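Local coordinates for hydrazine synthase subunit alpha (Candidatus Kuenenia stuttgartiensis, PDB 5C2V), which catalyses, within the hydrazine synthase complex, the condensation of hydroxylamine with ammonia to hydrazine, and binds two c-type hemes, at residues D[493-498]-D[766-771]; D[645-650]-D[772-777]; D[483-488]-D[688-693]; D[174-179]-D[468-473]. All blocks are in the same frame, centred on the assembly; numbering follows the deposited sequence.

Contact 1 of 4, residues D[493-498]-D[766-771]; sequences SSNSGT and QWDNIP. With CA (calcium ion), chain Z.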
# COMPACT_ATOMS: atom_id res chain seq x y z
N SER D 493 2.30 22.20 8.91
CA SER D 493 3.04 23.25 9.60
C SER D 493 2.21 24.52 9.68
O SER D 493 1.06 24.53 9.24
CB SER D 493 4.36 23.54 8.89
OG SER D 493 4.15 24.31 7.72
N SER D 494 2.79 25.58 10.21
CA SER D 494 2.10 26.87 10.31
C SER D 494 1.76 27.44 8.93
O SER D 494 0.90 28.30 8.80
CB SER D 494 2.95 27.87 11.09
OG SER D 494 2.38 29.17 11.06
N ASN D 495 2.46 26.95 7.90
CA ASN D 495 2.25 27.41 6.53
C ASN D 495 1.05 26.77 5.83
O ASN D 495 0.35 27.44 5.08
CB ASN D 495 3.52 27.17 5.71
CG ASN D 495 4.66 28.07 6.13
OD1 ASN D 495 4.45 29.22 6.51
ND2 ASN D 495 5.88 27.55 6.06
N SER D 496 0.83 25.48 6.05
CA SER D 496 -0.26 24.78 5.39
C SER D 496 -0.82 23.63 6.22
O SER D 496 -0.11 23.01 7.01
CB SER D 496 0.19 24.24 4.03
OG SER D 496 1.03 23.11 4.18
N GLY D 497 -2.11 23.35 6.04
CA GLY D 497 -2.76 22.25 6.72
C GLY D 497 -2.55 20.94 5.98
O GLY D 497 -3.00 19.89 6.43
N THR D 498 -1.86 21.01 4.85
CA THR D 498 -1.57 19.82 4.05
C THR D 498 -0.08 19.53 4.05
O THR D 498 0.71 20.26 4.64
CB THR D 498 -2.06 19.98 2.60
OG1 THR D 498 -1.14 20.80 1.87
CG2 THR D 498 -3.44 20.61 2.56
N GLN D 766 -2.65 25.62 0.51
CA GLN D 766 -1.87 26.13 1.63
C GLN D 766 -2.60 27.26 2.35
O GLN D 766 -3.71 27.64 1.98
CB GLN D 766 -0.49 26.61 1.16
CG GLN D 766 0.41 25.53 0.60
CD GLN D 766 0.11 25.21 -0.84
OE1 GLN D 766 -0.75 25.83 -1.46
NE2 GLN D 766 0.81 24.23 -1.40
N TRP D 767 -1.95 27.78 3.39
CA TRP D 767 -2.45 28.89 4.18
C TRP D 767 -1.49 30.06 4.01
O TRP D 767 -1.85 31.12 3.51
CB TRP D 767 -2.59 28.50 5.65
CG TRP D 767 -2.52 29.64 6.63
CD1 TRP D 767 -1.40 30.12 7.25
CD2 TRP D 767 -3.62 30.40 7.15
NE1 TRP D 767 -1.73 31.15 8.10
CE2 TRP D 767 -3.09 31.34 8.06
CE3 TRP D 767 -5.00 30.38 6.93
CZ2 TRP D 767 -3.89 32.25 8.74
CZ3 TRP D 767 -5.79 31.30 7.61
CH2 TRP D 767 -5.23 32.22 8.50
N ASP D 768 -0.26 29.84 4.44
CA ASP D 768 0.78 30.83 4.29
C ASP D 768 1.63 30.42 3.09
O ASP D 768 2.44 29.50 3.17
CB ASP D 768 1.62 30.90 5.57
CG ASP D 768 2.37 32.20 5.71
OD1 ASP D 768 2.92 32.68 4.70
OD2 ASP D 768 2.41 32.74 6.83
N ASN D 769 1.44 31.12 1.97
CA ASN D 769 2.19 30.84 0.76
C ASN D 769 3.33 31.82 0.54
O ASN D 769 4.04 31.74 -0.47
CB ASN D 769 1.26 30.83 -0.46
CG ASN D 769 1.04 29.43 -1.01
OD1 ASN D 769 1.87 28.53 -0.80
ND2 ASN D 769 -0.06 29.23 -1.72
N ILE D 770 3.50 32.75 1.47
CA ILE D 770 4.59 33.71 1.40
C ILE D 770 5.73 33.27 2.33
O ILE D 770 5.60 33.36 3.55
CB ILE D 770 4.13 35.12 1.78
CG1 ILE D 770 2.95 35.55 0.91
CG2 ILE D 770 5.28 36.12 1.67
CD1 ILE D 770 2.37 36.90 1.28
N PRO D 771 6.84 32.80 1.75
CA PRO D 771 7.99 32.28 2.50
C PRO D 771 8.52 33.26 3.54
O PRO D 771 8.69 34.45 3.24
CB PRO D 771 9.03 32.02 1.42
CG PRO D 771 8.23 31.78 0.18
CD PRO D 771 7.06 32.71 0.29
CA CA Z . 4.97 33.48 5.48
O HOH W 1 5.81 31.26 5.80
O HOH W 2 4.24 33.59 7.77
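Asn-495 meets Trp-767 and Asp-768 through both its backbone and its side chain. Its carbonyl oxygen takes two backbone N-H groups. Trp-767 N lies 2.9 Å from Asn-495 O. Asp-768 N lies 2.6 Å from the same Asn-495 O, with an N-H...O angle of 161°. This shared acceptor ties two successive amides of 766-771 to one buried peptide.

The Asn-495 side chain passes obliquely over that of Asp-768. Its OD1 is 3.4 Å from Asp-768 CB, and the amide and carboxylate planes stand 73° apart. Asn-495 OD1 also accepts from water 1 at 2.6 Å, and that water binds the calcium ion. Asn-495 is therefore a second-shell residue of the metal.

Trp-767 turns its CG away from its own backbone N (chi1 155°). This sets the indole against the 493-498 loop, with Asn-495 O at the ring edge and Ser-494 O 3.3 Å from Trp-767 CD1. Ser-496 CB packs alongside Gln-766 CG.

Further out, the backbone N of Asn-495 is held by Ser-493 OG in an ST turn. Asp-768 OD2 has a salt bridge to Arg-647. Asp-768 OD1 accepts from Ile-770 N and binds calcium at 2.3 Å, so the carboxylate shapes the chain as well as holding the ion. Ile-770 O, Gly-772 O and Asp-774 OD2 are also ligands. The whole is a calcium-binding loop built on an Asx turn, with a ligand at every second residue and two carboxylates flanking two backbone carbonyls.

Contact 2 of 4, residues D[645-650]-D[772-777]; sequences DFRRDI and GPDFYP. With CA (calcium ion), chain Z.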
# COMPACT_ATOMS: atom_id res chain seq x y z
N ASP D 645 -2.51 33.03 -1.85
CA ASP D 645 -2.43 32.95 -0.39
C ASP D 645 -3.82 33.01 0.22
O ASP D 645 -4.63 33.87 -0.14
CB ASP D 645 -1.56 34.09 0.15
CG ASP D 645 -1.26 33.94 1.63
OD1 ASP D 645 -2.06 34.41 2.46
OD2 ASP D 645 -0.21 33.34 1.97
N PHE D 646 -4.11 32.09 1.13
CA PHE D 646 -5.45 31.96 1.70
C PHE D 646 -5.91 33.21 2.45
O PHE D 646 -7.07 33.59 2.39
CB PHE D 646 -5.52 30.74 2.62
CG PHE D 646 -6.90 30.47 3.16
CD1 PHE D 646 -7.83 29.78 2.39
CD2 PHE D 646 -7.27 30.90 4.42
CE1 PHE D 646 -9.10 29.52 2.88
CE2 PHE D 646 -8.54 30.65 4.91
CZ PHE D 646 -9.45 29.96 4.14
N ARG D 647 -4.98 33.84 3.16
CA ARG D 647 -5.30 35.01 3.97
C ARG D 647 -5.54 36.24 3.11
O ARG D 647 -6.46 37.02 3.37
CB ARG D 647 -4.18 35.27 4.97
CG ARG D 647 -3.76 34.05 5.76
CD ARG D 647 -2.34 34.17 6.26
NE ARG D 647 -1.39 34.22 5.15
CZ ARG D 647 -0.08 34.38 5.30
NH1 ARG D 647 0.44 34.52 6.51
NH2 ARG D 647 0.71 34.41 4.23
N ARG D 648 -4.70 36.42 2.10
CA ARG D 648 -4.77 37.59 1.24
C ARG D 648 -5.84 37.48 0.16
O ARG D 648 -6.48 38.47 -0.19
CB ARG D 648 -3.41 37.83 0.58
CG ARG D 648 -3.30 39.13 -0.20
CD ARG D 648 -2.63 38.89 -1.54
NE ARG D 648 -1.34 38.21 -1.40
CZ ARG D 648 -0.71 37.60 -2.40
NH1 ARG D 648 -1.25 37.57 -3.61
NH2 ARG D 648 0.45 37.01 -2.18
N ASP D 649 -6.04 36.27 -0.36
CA ASP D 649 -6.88 36.07 -1.54
C ASP D 649 -8.23 35.43 -1.24
O ASP D 649 -9.28 36.04 -1.47
CB ASP D 649 -6.12 35.23 -2.57
CG ASP D 649 -4.83 35.89 -3.03
OD1 ASP D 649 -4.81 37.13 -3.17
OD2 ASP D 649 -3.83 35.17 -3.24
N ILE D 650 -8.21 34.20 -0.73
CA ILE D 650 -9.43 33.41 -0.54
C ILE D 650 -10.33 33.90 0.60
O ILE D 650 -11.55 34.06 0.42
CB ILE D 650 -9.08 31.93 -0.28
CG1 ILE D 650 -8.18 31.39 -1.39
CG2 ILE D 650 -10.35 31.10 -0.16
CD1 ILE D 650 -8.75 31.54 -2.78
N GLY D 772 8.78 32.77 4.75
CA GLY D 772 9.28 33.60 5.82
C GLY D 772 8.16 34.33 6.55
O GLY D 772 7.02 34.32 6.10
N PRO D 773 8.49 34.97 7.68
CA PRO D 773 7.50 35.74 8.44
C PRO D 773 7.01 36.97 7.69
O PRO D 773 7.82 37.72 7.14
CB PRO D 773 8.27 36.14 9.71
CG PRO D 773 9.71 36.11 9.30
CD PRO D 773 9.82 35.00 8.31
N ASP D 774 5.70 37.17 7.66
CA ASP D 774 5.11 38.33 6.99
C ASP D 774 4.08 39.03 7.87
O ASP D 774 3.91 38.67 9.04
CB ASP D 774 4.47 37.92 5.66
CG ASP D 774 3.61 36.68 5.79
OD1 ASP D 774 2.47 36.79 6.29
OD2 ASP D 774 4.07 35.59 5.38
N PHE D 775 3.41 40.02 7.31
CA PHE D 775 2.48 40.85 8.07
C PHE D 775 1.09 40.23 8.18
O PHE D 775 0.25 40.70 8.94
CB PHE D 775 2.38 42.24 7.44
CG PHE D 775 3.64 43.05 7.55
CD1 PHE D 775 4.56 42.79 8.55
CD2 PHE D 775 3.91 44.06 6.64
CE1 PHE D 775 5.73 43.53 8.65
CE2 PHE D 775 5.07 44.80 6.74
CZ PHE D 775 5.98 44.54 7.74
N TYR D 776 0.84 39.18 7.40
CA TYR D 776 -0.46 38.51 7.41
C TYR D 776 -0.60 37.59 8.62
O TYR D 776 0.39 37.01 9.08
CB TYR D 776 -0.67 37.74 6.11
CG TYR D 776 -0.84 38.63 4.90
CD1 TYR D 776 -2.07 39.23 4.63
CD2 TYR D 776 0.21 38.89 4.04
CE1 TYR D 776 -2.24 40.05 3.53
CE2 TYR D 776 0.06 39.70 2.93
CZ TYR D 776 -1.17 40.28 2.69
OH TYR D 776 -1.33 41.10 1.59
N PRO D 777 -1.83 37.45 9.15
CA PRO D 777 -2.13 36.67 10.36
C PRO D 777 -1.56 35.25 10.35
O PRO D 777 -1.61 34.58 9.32
CB PRO D 777 -3.66 36.63 10.37
CG PRO D 777 -4.06 37.89 9.70
CD PRO D 777 -3.03 38.12 8.62
CA CA Z . 4.97 33.48 5.48
O HOH W 2 4.24 33.59 7.77
O HOH W 1 5.81 31.26 5.80
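Asp-774, which follows the calcium ligand Gly-772 O by two residues, is the first residue of 772-777 to reach Arg-647. Asp-774 OD2 binds the same ion at 2.3 Å. Its other oxygen, OD1, faces the arginine: Arg-647 NH1 is 3.1 Å from Asp-774 OD1 in a salt bridge with a bent, weak hydrogen bond. The guanidinium and carboxylate planes are 74° apart. One carboxylate thus links a metal and an arginine, which would probably favour its ionised form. Asp-774 OD1 also uses its anti lone pair to accept from Tyr-776 N, an Asx turn.

Tyr-776 comes next. Its CB sits over one face of the Arg-647 guanidinium, 3.4 Å from Arg-647 NH1. With CG beside the backbone N (chi1 -69°), the ring runs on to Arg-648, where Tyr-776 OH is 3.3 Å from Arg-648 CG. Pro-777 then brings its O to the guanidinium edge. The bond from Arg-647 NH1 to Pro-777 O is straight but long and weak, at 3.5 Å.

From the other side, Asp-645 holds the guanidinium side-on. Arg-647 NE is 2.8 Å from Asp-645 OD1, and Arg-647 NH2 is 2.7 Å from Asp-645 OD2. Asp-645 is also the N-cap of helix 646-657, with weak capping bonds. The loop 772-777 follows helix 751-762 and passes the first turn of helix 646-657. On that helix, Ile-650 packs on Trp-760 of helix 751-762, and Phe-646 meets Tyr-689 of helix 687-692 edge-to-face.

Contact 3 of 4, residues D[483-488]-D[688-693]; sequences GAHLLG and AYNSLL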
# COMPACT_ATOMS: atom_id res chain seq x y z
N GLY D 483 -1.15 21.66 11.83
CA GLY D 483 -2.32 21.11 11.15
C GLY D 483 -2.52 19.62 11.32
O GLY D 483 -3.19 19.00 10.49
N ALA D 484 -1.94 19.04 12.36
CA ALA D 484 -1.99 17.59 12.58
C ALA D 484 -3.42 17.03 12.61
O ALA D 484 -3.64 15.86 12.31
CB ALA D 484 -1.27 17.23 13.87
N HIS D 485 -4.38 17.88 12.96
CA HIS D 485 -5.78 17.49 12.97
C HIS D 485 -6.37 17.53 11.56
O HIS D 485 -7.46 17.01 11.31
CB HIS D 485 -6.58 18.40 13.90
CG HIS D 485 -6.48 19.86 13.56
ND1 HIS D 485 -5.34 20.60 13.79
CD2 HIS D 485 -7.37 20.71 13.00
CE1 HIS D 485 -5.53 21.84 13.39
NE2 HIS D 485 -6.75 21.94 12.91
N LEU D 486 -5.64 18.15 10.64
CA LEU D 486 -6.05 18.27 9.25
C LEU D 486 -5.41 17.20 8.37
O LEU D 486 -4.80 16.25 8.88
CB LEU D 486 -5.72 19.66 8.71
CG LEU D 486 -6.32 20.83 9.50
CD1 LEU D 486 -5.85 22.16 8.95
CD2 LEU D 486 -7.84 20.75 9.48
N LEU D 487 -5.57 17.35 7.06
CA LEU D 487 -5.11 16.36 6.08
C LEU D 487 -3.60 16.12 6.12
O LEU D 487 -3.14 15.01 5.84
CB LEU D 487 -5.51 16.80 4.67
CG LEU D 487 -6.98 17.20 4.49
CD1 LEU D 487 -7.28 17.53 3.04
CD2 LEU D 487 -7.88 16.09 4.99
N GLY D 488 -2.84 17.16 6.45
CA GLY D 488 -1.39 17.09 6.39
C GLY D 488 -0.74 16.13 7.37
O GLY D 488 0.24 15.47 7.05
N ALA D 688 -12.45 29.28 8.85
CA ALA D 688 -12.78 28.82 7.50
C ALA D 688 -11.76 27.81 6.99
O ALA D 688 -12.13 26.80 6.37
CB ALA D 688 -12.86 30.01 6.55
N TYR D 689 -10.48 28.06 7.25
CA TYR D 689 -9.42 27.16 6.81
C TYR D 689 -9.51 25.82 7.53
O TYR D 689 -9.39 24.77 6.91
CB TYR D 689 -8.04 27.79 7.03
CG TYR D 689 -6.91 26.99 6.43
CD1 TYR D 689 -6.23 26.04 7.17
CD2 TYR D 689 -6.53 27.20 5.11
CE1 TYR D 689 -5.19 25.31 6.61
CE2 TYR D 689 -5.49 26.47 4.54
CZ TYR D 689 -4.83 25.53 5.30
OH TYR D 689 -3.80 24.81 4.74
N ASN D 690 -9.73 25.88 8.84
CA ASN D 690 -9.89 24.67 9.64
C ASN D 690 -11.09 23.85 9.18
O ASN D 690 -11.04 22.62 9.15
CB ASN D 690 -10.02 25.01 11.12
CG ASN D 690 -8.70 25.35 11.77
OD1 ASN D 690 -7.92 24.45 12.11
ND2 ASN D 690 -8.43 26.63 11.95
N SER D 691 -12.16 24.54 8.82
CA SER D 691 -13.37 23.88 8.33
C SER D 691 -13.13 23.20 6.99
O SER D 691 -13.42 22.01 6.83
CB SER D 691 -14.51 24.89 8.21
OG SER D 691 -14.85 25.45 9.46
N LEU D 692 -12.59 23.94 6.04
CA LEU D 692 -12.42 23.45 4.67
C LEU D 692 -11.39 22.33 4.55
O LEU D 692 -11.48 21.50 3.65
CB LEU D 692 -12.05 24.60 3.74
CG LEU D 692 -13.15 25.64 3.51
CD1 LEU D 692 -12.61 26.87 2.80
CD2 LEU D 692 -14.30 25.02 2.73
N LEU D 693 -10.42 22.30 5.46
CA LEU D 693 -9.36 21.30 5.41
C LEU D 693 -9.65 20.09 6.29
O LEU D 693 -8.80 19.20 6.43
CB LEU D 693 -8.02 21.93 5.80
CG LEU D 693 -7.22 22.61 4.68
CD1 LEU D 693 -6.94 21.63 3.55
CD2 LEU D 693 -7.93 23.85 4.15
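His-485 and Leu-486 are the last two residues of a type I beta turn that begins at Gly-483, and this turn packs on the C-terminal end of helix 687-692. The turn belongs to a middle-domain loop, and the helix to the cytochrome c region. The contact therefore joins two domains.

His-485 is the polar member. Its CG lies between the backbone N and the carbonyl carbon (chi1 57°), which swings the ring tip to Asn-690. The bond from His-485 NE2 to Asn-690 OD1 is 2.9 Å long and nearly straight, with an N-H...O angle of 170°. The oxygen lies in the imidazole plane and is met almost head-on. Ring and amide are nearly coplanar, 17° apart. The other end of the amide, Asn-690 ND2, is held by Ser-686 O, which fixes the flip of the group.

Leu-486 follows and points at the helix. Its CG also lies against one face of the His-485 ring. One methyl, Leu-486 CD2, rests 3.7 Å from the backbone Asn-690 O. The other branch, Leu-486 CD1, is 3.8 Å from Leu-693 CB and 4.0 Å from Tyr-689 CE1. The leucine thus touches Tyr-689 and Asn-690 of the helix and Leu-693 just after it.

Leu-487 continues the apolar patch. Its CG lies off the oxygen end of the Leu-693 carbonyl, 3.3 Å from Leu-693 O, and its CD1 is 4.1 Å from Leu-693 CD1. The two leucine side chains cross at about a right angle. The remaining methyl, Leu-693 CD2, sits 3.5 Å above the centre of the Tyr-689 ring.

Contact 4 of 4, residues D[174-179]-D[468-473]; sequences GVMDEF and YQCVEP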
# COMPACT_ATOMS: atom_id res chain seq x y z
N GLY D 174 20.19 27.30 7.43
CA GLY D 174 18.96 28.04 7.64
C GLY D 174 17.91 27.60 6.64
O GLY D 174 17.05 28.38 6.22
N VAL D 175 17.98 26.33 6.25
CA VAL D 175 17.11 25.79 5.21
C VAL D 175 16.39 24.53 5.70
O VAL D 175 16.94 23.75 6.48
CB VAL D 175 17.92 25.48 3.92
CG1 VAL D 175 18.93 24.37 4.17
CG2 VAL D 175 16.99 25.11 2.78
N MET D 176 15.15 24.36 5.26
CA MET D 176 14.36 23.19 5.63
C MET D 176 13.93 22.40 4.40
O MET D 176 13.55 22.98 3.38
CB MET D 176 13.11 23.61 6.42
CG MET D 176 13.29 23.60 7.93
SD MET D 176 11.84 24.26 8.79
CE MET D 176 12.24 23.89 10.49
N ASP D 177 14.00 21.07 4.49
CA ASP D 177 13.49 20.23 3.41
C ASP D 177 11.98 20.06 3.55
O ASP D 177 11.34 20.75 4.34
CB ASP D 177 14.20 18.87 3.38
CG ASP D 177 13.93 18.00 4.60
OD1 ASP D 177 13.13 18.39 5.48
OD2 ASP D 177 14.53 16.91 4.69
N GLU D 178 11.42 19.14 2.78
CA GLU D 178 9.98 18.92 2.77
C GLU D 178 9.49 18.18 4.02
O GLU D 178 8.30 18.16 4.31
CB GLU D 178 9.58 18.18 1.50
CG GLU D 178 9.86 18.98 0.23
CD GLU D 178 9.83 18.14 -1.03
OE1 GLU D 178 10.57 17.14 -1.10
OE2 GLU D 178 9.07 18.50 -1.96
N PHE D 179 10.43 17.58 4.75
CA PHE D 179 10.11 16.93 6.02
C PHE D 179 10.39 17.86 7.20
O PHE D 179 10.29 17.46 8.36
CB PHE D 179 10.91 15.64 6.18
CG PHE D 179 10.49 14.55 5.23
CD1 PHE D 179 9.15 14.22 5.08
CD2 PHE D 179 11.43 13.86 4.48
CE1 PHE D 179 8.76 13.22 4.21
CE2 PHE D 179 11.04 12.86 3.61
CZ PHE D 179 9.71 12.54 3.47
N TYR D 468 8.56 26.69 -3.54
CA TYR D 468 9.32 27.62 -2.70
C TYR D 468 9.93 26.87 -1.52
O TYR D 468 9.23 26.15 -0.81
CB TYR D 468 8.44 28.76 -2.19
CG TYR D 468 7.79 29.59 -3.28
CD1 TYR D 468 8.38 29.70 -4.53
CD2 TYR D 468 6.60 30.26 -3.05
CE1 TYR D 468 7.79 30.47 -5.53
CE2 TYR D 468 6.01 31.02 -4.03
CZ TYR D 468 6.61 31.12 -5.27
OH TYR D 468 6.02 31.89 -6.25
N GLN D 469 11.23 27.05 -1.33
CA GLN D 469 11.91 26.43 -0.20
C GLN D 469 11.37 27.02 1.10
O GLN D 469 11.01 28.19 1.15
CB GLN D 469 13.42 26.65 -0.29
CG GLN D 469 14.23 25.90 0.75
CD GLN D 469 14.20 24.39 0.55
OE1 GLN D 469 15.02 23.83 -0.18
NE2 GLN D 469 13.25 23.73 1.20
N CYS D 470 11.32 26.20 2.14
CA CYS D 470 10.78 26.66 3.41
C CYS D 470 11.90 27.21 4.28
O CYS D 470 12.75 26.47 4.78
CB CYS D 470 10.05 25.52 4.14
SG CYS D 470 9.34 25.98 5.73
N VAL D 471 11.88 28.53 4.47
CA VAL D 471 12.89 29.20 5.28
C VAL D 471 12.22 30.03 6.37
O VAL D 471 11.50 30.99 6.10
CB VAL D 471 13.82 30.09 4.42
CG1 VAL D 471 14.74 29.21 3.57
CG2 VAL D 471 13.02 31.02 3.52
N GLU D 472 12.44 29.62 7.62
CA GLU D 472 11.81 30.27 8.76
C GLU D 472 12.85 30.55 9.84
O GLU D 472 12.98 29.76 10.79
CB GLU D 472 10.67 29.41 9.30
CG GLU D 472 9.60 29.06 8.27
CD GLU D 472 8.69 30.22 7.94
OE1 GLU D 472 8.71 31.23 8.67
OE2 GLU D 472 7.96 30.13 6.93
N PRO D 473 13.58 31.66 9.71
CA PRO D 473 14.65 32.03 10.64
C PRO D 473 14.14 32.35 12.04
O PRO D 473 14.81 32.04 13.03
CB PRO D 473 15.27 33.27 9.99
CG PRO D 473 14.18 33.84 9.16
CD PRO D 473 13.41 32.66 8.64
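Gln-469 reaches Val-175 because its CG points away from the backbone N (chi1 -173°) and its chain then bends at chi2 (68°). Val-175 offers the methyl that stands opposite its own backbone N, CG2. Gln-469 CG is 3.5 Å from Val-175 CG2, and the two side chains pass at a slant. The amide nitrogen of Gln-469 lies too near Met-176 O in the model, so its exact place is doubtful.

One backbone bond links the segments. Met-176 N gives a weak hydrogen bond to Cys-470 O, 3.2 Å long and bent to 134°. The same carbonyl is flanked by carbon, with Met-176 CB 3.3 Å from Cys-470 O. Met-176 CB and Cys-470 CB face each other at 4.3 Å. The thioether end of Met-176 then leads away from 468-473. At the far end, Val-471 CG1 packs 3.6 Å from Gly-174 O.

Segment 174-179 follows strand 154-171 in the N-terminal domain, which includes the six-bladed propeller. Segment 468-473 follows strand 461-467 in the middle domain. A further tie between these parts comes from Asp-177 O, which accepts from Gln-501. Asp-177 OD1 stays on its own side and accepts from Asn-181 N.

No charged groups are paired between the two segments. The interface is a neutral one, made of van der Waals packing along one weak backbone bond, which suggests that the fit rests mainly on shape.

How the contacts relate
Contacts 1 and 2 are two sides of one calcium site. Their centres are about 9 Å apart, and they share the ion and both of its waters. Asn-769 N also lies 2.8 Å from Asp-645 OD2 between them. Contact 3 has its centre about 11 Å from that of contact 1. Tyr-689 OH joins the two, 2.6 Å from Gly-497 N, and Gly-497 O is 2.7 Å from Gly-488 N. Contact 4 lies about 12 Å from contact 1, centre to centre. Its Val-471 side chain is about 9 Å from the calcium. Contacts 3 and 4 do not touch. On the heme side, the Leu-693 side chain of contact 3 is about 12 Å from a heme c.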